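Local coordinates for N-(5'-phosphoribosyl)anthranilate isomerase (Pyrococcus furiosus, PDB 4AAJ), which catalyses the isomerisation of N-(5-phospho-beta-D-ribosyl)anthranilate to 1-(2-carboxyphenylamino)-1-deoxy-D-ribulose 5-phosphate, the third step of tryptophan synthesis from chorismate, at residues Asp163-Val166 against Ser167-Val170. Residues are numbered along the deposited sequence; the frame is centred on the assembly and turned at random.
Sequences DLRV and SSLV
Ser168 N donates to Leu164 O over 3.0 Å, and Val170 N to Val166 O, also 3.0 Å. Between these two bonds Leu169 N is shared weakly by Arg165 O and Val166 O. Water 1 joins the turn to the helix: it donates to Asp163 O (2.7 Å) and accepts from Ser167 N (3.0 Å). The carboxylate of Asp163 caps the helix start. Asp163 OD1 accepts a weak hydrogen bond from Arg165 N (3.4 Å). Asp163 OD2 accepts another weak one from Val166 N (3.3 Å).

Among the side chains, Arg165 is bent at chi2 and chi3 (-65° and -62°). The two bends turn its guanidinium forward, over the next turn of the helix, where Leu169 CG lies over one face. Arg165 NH2 lies 4.0 Å from Leu169 CD1, and Arg165 NH1 approaches Ser168 CB obliquely. The side chains of Val166 and Val170, one turn apart, run alongside each other in the same direction, CG1 of Val166 meeting CG2 of Val170 at 4.2 Å. Both also touch helix 131-144. Ser168 OG is hydrogen-bonded to Val193 O.

The arrangement is an N-capped first turn of helix 165-173, which follows strand 149-153 in the eight-stranded alpha/beta (TIM) barrel and packs between the neighbouring helices 131-144 and 187-194.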
loop_
_atom_site.group_PDB
_atom_site.type_symbol
_atom_site.label_atom_id
_atom_site.label_comp_id
_atom_site.label_asym_id
_atom_site.label_seq_id
_atom_site.Cartn_x
_atom_site.Cartn_y
_atom_site.Cartn_z
ATOM N N ASP A 163 12.459 -11.790 -7.446
ATOM C CA ASP A 163 12.412 -12.827 -6.425
ATOM C C ASP A 163 11.175 -12.664 -5.552
ATOM O O ASP A 163 10.929 -11.581 -5.022
ATOM C CB ASP A 163 13.658 -12.786 -5.545
ATOM C CG ASP A 163 13.592 -13.785 -4.412
ATOM O OD1 ASP A 163 13.701 -14.999 -4.691
ATOM O OD2 ASP A 163 13.418 -13.357 -3.250
ATOM N N LEU A 164 10.414 -13.750 -5.418
ATOM C CA LEU A 164 9.204 -13.800 -4.603
ATOM C C LEU A 164 9.393 -14.698 -3.382
ATOM O O LEU A 164 8.479 -14.849 -2.562
ATOM C CB LEU A 164 8.030 -14.340 -5.425
ATOM C CG LEU A 164 7.540 -13.593 -6.667
ATOM C CD1 LEU A 164 6.542 -14.460 -7.411
ATOM C CD2 LEU A 164 6.912 -12.256 -6.313
ATOM N N ARG A 165 10.574 -15.303 -3.275
ATOM C CA ARG A 165 10.868 -16.242 -2.202
ATOM C C ARG A 165 10.923 -15.591 -0.822
ATOM O O ARG A 165 10.403 -16.151 0.142
ATOM C CB ARG A 165 12.167 -17.008 -2.489
ATOM C CG ARG A 165 12.015 -18.133 -3.508
ATOM C CD ARG A 165 11.102 -19.234 -2.989
ATOM N NE ARG A 165 11.632 -19.865 -1.778
ATOM C CZ ARG A 165 10.889 -20.428 -0.827
ATOM N NH1 ARG A 165 9.564 -20.440 -0.923
ATOM N NH2 ARG A 165 11.475 -20.976 0.232
ATOM N N VAL A 166 11.553 -14.419 -0.725
ATOM C CA VAL A 166 11.610 -13.698 0.550
ATOM C C VAL A 166 10.179 -13.361 0.964
ATOM O O VAL A 166 9.775 -13.627 2.107
ATOM C CB VAL A 166 12.465 -12.417 0.474
ATOM C CG1 VAL A 166 12.486 -11.700 1.822
ATOM C CG2 VAL A 166 13.892 -12.734 0.037
ATOM N N SER A 167 9.413 -12.810 0.016
ATOM C CA SER A 167 8.019 -12.417 0.261
ATOM C C SER A 167 7.161 -13.574 0.785
ATOM O O SER A 167 6.433 -13.409 1.762
ATOM C CB SER A 167 7.401 -11.770 -0.983
ATOM O OG SER A 167 7.977 -10.491 -1.198
ATOM N N SER A 168 7.275 -14.735 0.138
ATOM C CA SER A 168 6.610 -15.979 0.555
ATOM C C SER A 168 6.775 -16.299 2.034
ATOM O O SER A 168 5.810 -16.665 2.709
ATOM C CB SER A 168 7.137 -17.165 -0.267
ATOM O OG SER A 168 6.430 -17.297 -1.488
ATOM N N LEU A 169 8.003 -16.154 2.523
ATOM C CA LEU A 169 8.366 -16.540 3.885
ATOM C C LEU A 169 8.023 -15.488 4.936
ATOM O O LEU A 169 7.714 -15.825 6.086
ATOM C CB LEU A 169 9.851 -16.883 3.943
ATOM C CG LEU A 169 10.296 -18.035 3.032
ATOM C CD1 LEU A 169 11.803 -18.003 2.868
ATOM C CD2 LEU A 169 9.823 -19.392 3.548
ATOM N N VAL A 170 8.072 -14.215 4.547
ATOM C CA VAL A 170 7.588 -13.153 5.427
ATOM C C VAL A 170 6.071 -13.296 5.563
ATOM O O VAL A 170 5.540 -13.217 6.669
ATOM C CB VAL A 170 7.969 -11.732 4.935
ATOM C CG1 VAL A 170 7.495 -10.675 5.926
ATOM C CG2 VAL A 170 9.473 -11.602 4.742
HETATM O O HOH W 1 10.223 -11.313 -2.433
#